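Local atomic coordinates of pectate lyase (Paenibacillus sp. 0602, PDB entry 5GT5), a protein that catalyses the eliminative cleavage of polygalacturonate and probably also attacks partly methyl-esterified pectins in an endo manner, with calcium as the likely cofactor. Residues P84-Q88 / T89-K93; V162-H166 / C167-K171; T302-S306 / G307-A311; S417-N420 / A421-A425. The protein carries 1 engineered substitution. One frame throughout, in Å; residues are numbered along the deposited sequence.

How the contacts relate
Contact 2 is the buried one, lying close to the centre of the chain where the backbone bends between two strands of the parallel beta-helix; apolar side chains do the work there, backed by an Asp-His pair. Contacts 1 and 4 are partly buried: each involves a short helix with buried leucine (one in contact 1, two in contact 4) and polar residues outside, contact 1 at a helix end leading into a strand, contact 4 in a helix near the C-terminus. Contact 3 is a surface helix start, held mostly by backbone and capping bonds. Contacts 2 and 4 share a neighbour in strand 184-194, since both lean on Trp190, whereas contact 3 packs against helix 233-241 and a nearby loop.

Contact 1 (P84-Q88 / T89-K93); sequences PVLKQ and TGVSK
Thr89, last residue of a short helix, packs back on Val85 and Leu86 one turn earlier, and this is the tight part of the contact. Its amide N gives a nearly straight bond to Val85 O (3.0 Å, 165° at the hydrogen), reaching the oxygen in the carbonyl plane. The two branches of the threonine then part company. The methyl Thr89 CG2 comes 4.1 Å from Val85 CG1, apolar against apolar, while Thr89 OG1 lies over the Leu86 backbone, 3.4 Å from Leu86 CA, and meets the leucine methyl CD2. With chi1 at 64°, Thr89 OG1 stands between the backbone N and the carbonyl carbon, from where it turns forward and donates to Gly90 O at 2.9 Å, in the carbonyl plane and on a lone pair. Thr89 therefore suits the helix end: a methyl for the helix side, a hydroxyl for the departing chain. Gly90 N still bonds Leu86 O (2.8 Å), but its phi of 71° has left the helix, a conformation that costs a glycine little. Beyond it, Val91 CG2 lies 4.3 Å from Leu86 CD2.

The exposed side is looser. Gln88, its chain extended beyond CG, runs beside the helix, and Gln88 NE2 donates to Pro84 O at 3.3 Å from well above the carbonyl plane; the length and the off-plane approach suggest a modest hold, which an exposed glutamine can afford.

Val85 and Leu86 rest on Trp203 of helix 203-212, Leu86 also touches His114 and Trp151, and the chain runs on into strand 92-97, where Ser92 OG bonds Leu60 O.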
# COMPACT_ATOMS: atom_id res chain seq x y z
N PRO A 84 -25.14 3.23 -32.96
CA PRO A 84 -25.79 2.06 -33.58
C PRO A 84 -25.10 0.72 -33.26
O PRO A 84 -25.78 -0.29 -33.12
CB PRO A 84 -25.72 2.38 -35.08
CG PRO A 84 -24.62 3.37 -35.24
CD PRO A 84 -24.67 4.21 -33.96
N VAL A 85 -23.78 0.72 -33.10
CA VAL A 85 -23.07 -0.52 -32.81
C VAL A 85 -23.34 -0.92 -31.37
O VAL A 85 -23.65 -2.07 -31.10
CB VAL A 85 -21.57 -0.38 -33.07
CG1 VAL A 85 -20.82 -1.60 -32.57
CG2 VAL A 85 -21.30 -0.17 -34.57
N LEU A 86 -23.21 0.03 -30.45
CA LEU A 86 -23.34 -0.28 -29.03
C LEU A 86 -24.76 -0.66 -28.66
O LEU A 86 -24.97 -1.41 -27.70
CB LEU A 86 -22.81 0.89 -28.18
CG LEU A 86 -21.34 1.24 -28.41
CD1 LEU A 86 -20.94 2.37 -27.44
CD2 LEU A 86 -20.48 0.02 -28.13
N LYS A 87 -25.75 -0.14 -29.39
CA LYS A 87 -27.13 -0.55 -29.15
C LYS A 87 -27.32 -2.05 -29.39
O LYS A 87 -28.15 -2.69 -28.74
CB LYS A 87 -28.11 0.27 -29.99
CG LYS A 87 -28.24 1.67 -29.46
CD LYS A 87 -29.04 2.63 -30.35
CE LYS A 87 -30.52 2.38 -30.22
NZ LYS A 87 -31.33 3.44 -30.90
N GLN A 88 -26.54 -2.61 -30.32
CA GLN A 88 -26.53 -4.05 -30.58
C GLN A 88 -25.67 -4.81 -29.59
O GLN A 88 -26.11 -5.80 -29.03
CB GLN A 88 -26.05 -4.32 -32.00
CG GLN A 88 -26.94 -3.74 -33.08
CD GLN A 88 -26.33 -3.91 -34.46
OE1 GLN A 88 -25.98 -5.03 -34.86
NE2 GLN A 88 -26.19 -2.81 -35.20
N THR A 89 -24.43 -4.36 -29.40
CA THR A 89 -23.50 -5.12 -28.58
C THR A 89 -23.75 -5.04 -27.08
O THR A 89 -23.37 -5.96 -26.34
CB THR A 89 -22.05 -4.68 -28.81
OG1 THR A 89 -21.90 -3.31 -28.39
CG2 THR A 89 -21.67 -4.81 -30.24
N GLY A 90 -24.35 -3.94 -26.64
CA GLY A 90 -24.44 -3.61 -25.23
C GLY A 90 -23.06 -3.21 -24.73
O GLY A 90 -22.07 -3.20 -25.48
N VAL A 91 -23.02 -2.88 -23.45
CA VAL A 91 -21.79 -2.42 -22.79
C VAL A 91 -21.77 -3.08 -21.41
O VAL A 91 -22.77 -3.09 -20.70
CB VAL A 91 -21.78 -0.88 -22.66
CG1 VAL A 91 -20.59 -0.40 -21.86
CG2 VAL A 91 -21.77 -0.22 -24.05
N SER A 92 -20.63 -3.64 -21.05
CA SER A 92 -20.46 -4.27 -19.74
C SER A 92 -19.60 -3.43 -18.82
O SER A 92 -18.86 -2.53 -19.26
CB SER A 92 -19.78 -5.63 -19.89
OG SER A 92 -20.59 -6.53 -20.67
N LYS A 93 -19.72 -3.71 -17.53
CA LYS A 93 -18.78 -3.23 -16.53
C LYS A 93 -18.14 -4.45 -15.88
O LYS A 93 -18.84 -5.32 -15.38
CB LYS A 93 -19.46 -2.39 -15.46
CG LYS A 93 -18.46 -1.84 -14.47
CD LYS A 93 -19.12 -1.07 -13.33
CE LYS A 93 -19.45 0.33 -13.78
NZ LYS A 93 -20.00 1.13 -12.63

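Contact 2 (V162-H166 / C167-K171); sequences VWIDH and CVFNK. Engineered in segment 167-171: Val168 (natural residue Gly).
Ile164 and Cys167 meet across a bend of the parallel beta-helix that polysaccharide lyase family 1 shares, where strand 160-165 gives way to strand 168-169. The turn is made by His166, whose positive phi (54°) puts it in the left-handed helical region, so that the chain changes direction and the side chains of Ile164, Cys167 and Phe169 gather together.

Cys167 can be followed outward. Cys167 CB lies 3.5 Å from His166 C, close against the peptide just before it. Cys167 SG, placed opposite the carbonyl carbon by a chi1 of -69°, swings back over the bend, passes 3.7 Å from Asp165 O and ends 4.0 Å from Ile164 CG2. A small, weakly polar thiol fits such a spot, beside both a carbonyl and a methyl group. The same Ile164 CG2 also sits at the edge of the Phe169 ring, near its plane, 4.1 Å from Phe169 CZ; the two side chains cross at about a right angle. Phe169 stacks on Phe132 of strand 131-133, the ring-on-ring layering between successive coils seen in beta-helices, and both Ile164 and Phe169 touch Ile154. Val168, an engineered residue (glycine in the natural sequence), points away from residues 162-166, and its side chain touches Thr192 and Glu131.

Asp165 points away from residues 167-171. Its carboxylate is shared among Arg128, Ser189 and His166, whose ring stacks with Trp190. His166 ND1 reaches Asp165 OD1 at 2.7 Å on the syn side, within the imidazole plane but 35° out of the carboxylate plane.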
# COMPACT_ATOMS: atom_id res chain seq x y z
N VAL A 162 -0.94 0.49 -8.64
CA VAL A 162 -1.49 0.19 -9.95
C VAL A 162 -0.54 0.77 -10.97
O VAL A 162 -0.28 1.97 -10.95
CB VAL A 162 -2.89 0.80 -10.14
CG1 VAL A 162 -3.42 0.44 -11.54
CG2 VAL A 162 -3.88 0.32 -9.05
N TRP A 163 -0.07 -0.07 -11.89
CA TRP A 163 0.75 0.35 -13.01
C TRP A 163 -0.02 0.06 -14.29
O TRP A 163 -0.28 -1.10 -14.60
CB TRP A 163 2.08 -0.43 -12.99
CG TRP A 163 3.10 0.07 -13.97
CD1 TRP A 163 3.18 1.34 -14.47
CD2 TRP A 163 4.19 -0.67 -14.55
NE1 TRP A 163 4.27 1.44 -15.33
CE2 TRP A 163 4.89 0.22 -15.41
CE3 TRP A 163 4.63 -2.00 -14.47
CZ2 TRP A 163 6.03 -0.16 -16.14
CZ3 TRP A 163 5.76 -2.38 -15.18
CH2 TRP A 163 6.44 -1.48 -16.01
N ILE A 164 -0.35 1.10 -15.04
CA ILE A 164 -0.93 0.99 -16.37
C ILE A 164 0.14 1.46 -17.34
O ILE A 164 0.62 2.59 -17.23
CB ILE A 164 -2.17 1.85 -16.48
CG1 ILE A 164 -3.27 1.28 -15.56
CG2 ILE A 164 -2.68 1.85 -17.95
CD1 ILE A 164 -4.36 2.28 -15.18
N ASP A 165 0.55 0.59 -18.28
CA ASP A 165 1.74 0.91 -19.06
C ASP A 165 1.67 0.34 -20.46
O ASP A 165 1.16 -0.77 -20.66
CB ASP A 165 3.00 0.41 -18.31
CG ASP A 165 4.23 0.44 -19.17
OD1 ASP A 165 4.46 -0.58 -19.87
OD2 ASP A 165 4.96 1.46 -19.19
N HIS A 166 2.14 1.10 -21.45
CA HIS A 166 2.05 0.66 -22.85
C HIS A 166 0.62 0.28 -23.26
O HIS A 166 0.37 -0.68 -23.98
CB HIS A 166 3.04 -0.49 -23.13
CG HIS A 166 4.45 -0.02 -23.34
ND1 HIS A 166 5.38 0.00 -22.33
CD2 HIS A 166 5.06 0.45 -24.45
CE1 HIS A 166 6.53 0.46 -22.82
NE2 HIS A 166 6.35 0.76 -24.09
N CYS A 167 -0.32 1.10 -22.82
CA CYS A 167 -1.70 0.96 -23.26
C CYS A 167 -2.09 2.10 -24.17
O CYS A 167 -1.42 3.14 -24.22
CB CYS A 167 -2.66 0.90 -22.06
SG CYS A 167 -2.49 -0.62 -21.08
N VAL A 168 -3.16 1.88 -24.92
CA VAL A 168 -3.74 2.89 -25.82
C VAL A 168 -5.22 3.04 -25.52
O VAL A 168 -5.92 2.04 -25.37
CB VAL A 168 -3.54 2.48 -27.26
CG1 VAL A 168 -4.26 3.44 -28.24
CG2 VAL A 168 -2.12 2.52 -27.51
N PHE A 169 -5.67 4.30 -25.44
CA PHE A 169 -7.06 4.61 -25.14
C PHE A 169 -7.60 5.51 -26.23
O PHE A 169 -6.94 6.48 -26.62
CB PHE A 169 -7.16 5.31 -23.78
CG PHE A 169 -6.63 4.50 -22.64
CD1 PHE A 169 -5.26 4.48 -22.36
CD2 PHE A 169 -7.49 3.73 -21.87
CE1 PHE A 169 -4.77 3.74 -21.29
CE2 PHE A 169 -7.01 2.97 -20.81
CZ PHE A 169 -5.65 2.98 -20.52
N ASN A 170 -8.80 5.18 -26.70
CA ASN A 170 -9.50 5.96 -27.72
C ASN A 170 -10.61 6.78 -27.07
O ASN A 170 -10.53 7.04 -25.87
CB ASN A 170 -10.04 5.00 -28.79
CG ASN A 170 -8.93 4.33 -29.58
OD1 ASN A 170 -8.47 4.87 -30.60
ND2 ASN A 170 -8.51 3.14 -29.14
N LYS A 171 -11.66 7.14 -27.78
CA LYS A 171 -12.71 7.97 -27.19
C LYS A 171 -13.47 7.21 -26.12
O LYS A 171 -13.75 6.01 -26.26
CB LYS A 171 -13.70 8.41 -28.27
CG LYS A 171 -13.19 9.46 -29.24
CD LYS A 171 -13.60 10.83 -28.83
CE LYS A 171 -15.13 11.07 -29.04
NZ LYS A 171 -15.35 12.38 -28.37

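Contact 3 (T302-S306 / G307-A311); sequences TRITS and GMAAA
Thr305 and Met308 approach to 5.1 Å between CA atoms as the extended backbone at Thr305 (psi 169°) gives way to helical angles from Ser306 onward. The first turn is then closed by ordinary backbone bonds: Ala309 N to Thr305 O at 2.9 Å and Ala310 N to Ser306 O at 3.0 Å.

Thr305 is the N-cap, and with Met308 it forms a capping box. Its hydroxyl OG1 accepts a weak, long bond from Met308 N (3.4 Å). In return Thr305 N points almost straight at Met308 SD, 3.5 Å away, a weak bond in which sulfur takes the part more often played by a carboxylate. The thioether gets there because its chain, bent at chi3 (75°), folds back across the threonine: Met308 CG passes 3.3 Å from Thr305 OG1, and Met308 CE ends 3.4 Å from Arg303 O. A water accepts from Gly307 N and lies within weak bonding range of Thr305 OG1, so another amide of the first turn is also served. Replacing Met308 by an alanine would probably leave Thr305 N without its sulfur acceptor and open a gap beside Leu231, which the methionine also touches.

Ile304 supplies the apolar side: Ile304 CG2 lies 3.9 Å from Ala309 CB, and the side chain also touches Ile239 of helix 233-241. Arg303 leads away to a salt bridge with Asp235 of that same helix.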
# COMPACT_ATOMS: atom_id res chain seq x y z
N THR A 302 -11.97 26.25 -34.88
CA THR A 302 -12.13 27.31 -35.90
C THR A 302 -13.45 27.17 -36.66
O THR A 302 -13.90 28.13 -37.30
CB THR A 302 -10.98 27.34 -36.93
OG1 THR A 302 -11.04 26.19 -37.78
CG2 THR A 302 -9.61 27.47 -36.22
N ARG A 303 -14.08 25.99 -36.59
CA ARG A 303 -15.36 25.75 -37.25
C ARG A 303 -16.53 26.34 -36.48
O ARG A 303 -17.64 26.40 -37.02
CB ARG A 303 -15.58 24.23 -37.47
CG ARG A 303 -14.48 23.53 -38.27
CD ARG A 303 -14.66 22.02 -38.16
NE ARG A 303 -13.62 21.28 -38.87
CZ ARG A 303 -13.81 20.66 -40.04
NH1 ARG A 303 -14.99 20.69 -40.64
NH2 ARG A 303 -12.81 19.98 -40.58
N ILE A 304 -16.30 26.78 -35.24
CA ILE A 304 -17.39 27.37 -34.47
C ILE A 304 -17.11 28.86 -34.29
O ILE A 304 -16.25 29.23 -33.52
CB ILE A 304 -17.60 26.73 -33.08
CG1 ILE A 304 -17.72 25.21 -33.18
CG2 ILE A 304 -18.86 27.30 -32.41
CD1 ILE A 304 -17.76 24.48 -31.79
N THR A 305 -17.84 29.70 -35.01
CA THR A 305 -17.65 31.13 -34.84
C THR A 305 -18.37 31.61 -33.58
O THR A 305 -19.16 30.87 -32.99
CB THR A 305 -18.20 31.92 -36.03
OG1 THR A 305 -19.64 31.80 -36.04
CG2 THR A 305 -17.61 31.43 -37.35
N SER A 306 -18.10 32.84 -33.18
CA SER A 306 -18.71 33.40 -31.99
C SER A 306 -20.23 33.33 -32.04
O SER A 306 -20.87 32.97 -31.05
CB SER A 306 -18.26 34.85 -31.75
OG SER A 306 -16.85 34.91 -31.67
N GLY A 307 -20.82 33.69 -33.18
CA GLY A 307 -22.27 33.65 -33.29
C GLY A 307 -22.83 32.24 -33.25
O GLY A 307 -23.91 32.01 -32.71
N MET A 308 -22.10 31.29 -33.82
CA MET A 308 -22.50 29.90 -33.70
C MET A 308 -22.48 29.41 -32.26
O MET A 308 -23.42 28.75 -31.79
CB MET A 308 -21.61 29.03 -34.59
CG MET A 308 -21.81 29.33 -36.07
SD MET A 308 -20.51 28.60 -37.06
CE MET A 308 -21.00 26.88 -37.02
N ALA A 309 -21.41 29.74 -31.55
CA ALA A 309 -21.30 29.36 -30.15
C ALA A 309 -22.44 29.91 -29.31
O ALA A 309 -22.99 29.22 -28.45
CB ALA A 309 -19.95 29.78 -29.61
N ALA A 310 -22.81 31.18 -29.55
CA ALA A 310 -23.90 31.79 -28.81
C ALA A 310 -25.23 31.09 -29.08
O ALA A 310 -26.02 30.86 -28.15
CB ALA A 310 -23.99 33.29 -29.15
N ALA A 311 -25.45 30.69 -30.33
CA ALA A 311 -26.66 29.96 -30.66
C ALA A 311 -26.71 28.57 -29.99
O ALA A 311 -27.77 28.14 -29.52
CB ALA A 311 -26.81 29.85 -32.16
O HOH W 1 -19.99 35.03 -35.55

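Contact 4 (S417-N420 / A421-A425); sequences STLN and ARLTA
Leu419 and Leu423, one turn apart, form the apolar side of a short helix, crossing with Leu419 CD1 3.9 Å from Leu423 CG. A chi1 of -173° in Leu419 turns CG away from its own backbone N and so brings the branched end round to the later leucine. The backbone repeats the pairing, with Leu423 N bonded to Leu419 O at 2.9 Å.

On the exposed side Asn420 O is gripped twice by Thr424, by the amide N at 3.1 Å and by OG1 at 2.8 Å, the donors arriving from opposite faces of the carbonyl plane. Threonine suits this place, since its hydroxyl can fold back on the carbonyl four residues earlier, while its methyl Thr424 CG2 lies 3.3 Å from Asn420 O. At the other end, Arg422 N bonds Thr418 O at 3.1 Å, and a water joins Ser417 O to Ala421 N, serving an amide of the first turn.

Further out, Leu419 and Leu423 both press on Ile291, and Leu423 reaches Trp190, His267 and Val269 as well. Cutting Leu419 back to an alanine here would probably take away the partner that Leu423 CG meets and one of the side chains resting on Ile291, opening a gap under the helix. Arg422 also touches Trp190, and its guanidinium end is held by Asn427 O and by Tyr7 OH.

Altogether this is a short amphipathic helix, laid by its two leucines against strands 184-194, 262-271 and 291-293 of the parallel beta-helix.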
# COMPACT_ATOMS: atom_id res chain seq x y z
N SER A 417 12.92 18.50 -25.76
CA SER A 417 13.08 18.84 -27.18
C SER A 417 13.07 17.65 -28.13
O SER A 417 12.80 17.81 -29.32
CB SER A 417 14.36 19.66 -27.44
OG SER A 417 15.52 18.89 -27.17
N THR A 418 13.32 16.46 -27.60
CA THR A 418 13.32 15.27 -28.45
C THR A 418 12.20 14.31 -28.06
O THR A 418 12.12 13.17 -28.53
CB THR A 418 14.69 14.58 -28.38
OG1 THR A 418 15.05 14.33 -27.02
CG2 THR A 418 15.76 15.46 -29.04
N LEU A 419 11.31 14.79 -27.20
CA LEU A 419 10.29 13.91 -26.62
C LEU A 419 9.22 13.52 -27.62
O LEU A 419 8.77 12.38 -27.65
CB LEU A 419 9.65 14.62 -25.42
CG LEU A 419 8.68 13.78 -24.59
CD1 LEU A 419 9.41 12.66 -23.92
CD2 LEU A 419 8.00 14.63 -23.52
N ASN A 420 8.79 14.46 -28.47
CA ASN A 420 7.79 14.10 -29.47
C ASN A 420 8.27 13.03 -30.41
O ASN A 420 7.53 12.07 -30.71
CB ASN A 420 7.35 15.32 -30.28
CG ASN A 420 6.04 15.06 -30.99
OD1 ASN A 420 4.97 15.20 -30.40
ND2 ASN A 420 6.11 14.69 -32.27
N ALA A 421 9.52 13.15 -30.86
CA ALA A 421 10.10 12.13 -31.74
C ALA A 421 10.16 10.78 -31.03
O ALA A 421 9.83 9.74 -31.63
CB ALA A 421 11.48 12.55 -32.20
N ARG A 422 10.57 10.77 -29.77
CA ARG A 422 10.69 9.51 -29.01
C ARG A 422 9.35 8.83 -28.80
O ARG A 422 9.23 7.61 -28.99
CB ARG A 422 11.38 9.75 -27.66
CG ARG A 422 11.48 8.47 -26.78
CD ARG A 422 12.46 7.48 -27.42
NE ARG A 422 12.54 6.19 -26.72
CZ ARG A 422 11.70 5.19 -26.92
NH1 ARG A 422 10.70 5.30 -27.77
NH2 ARG A 422 11.88 4.05 -26.23
N LEU A 423 8.34 9.59 -28.39
CA LEU A 423 7.07 8.98 -28.04
C LEU A 423 6.20 8.60 -29.21
O LEU A 423 5.33 7.75 -29.07
CB LEU A 423 6.28 9.90 -27.11
CG LEU A 423 6.93 10.22 -25.75
CD1 LEU A 423 5.89 10.91 -24.89
CD2 LEU A 423 7.52 8.99 -25.02
N THR A 424 6.42 9.23 -30.38
CA THR A 424 5.62 8.90 -31.57
C THR A 424 6.36 7.95 -32.51
O THR A 424 5.86 7.64 -33.59
CB THR A 424 5.18 10.17 -32.34
OG1 THR A 424 6.34 10.83 -32.88
CG2 THR A 424 4.42 11.12 -31.44
N ALA A 425 7.53 7.48 -32.10
CA ALA A 425 8.30 6.52 -32.91
C ALA A 425 7.64 5.15 -32.96
O ALA A 425 6.70 4.86 -32.21
CB ALA A 425 9.72 6.39 -32.39
O HOH W 2 10.87 15.79 -30.71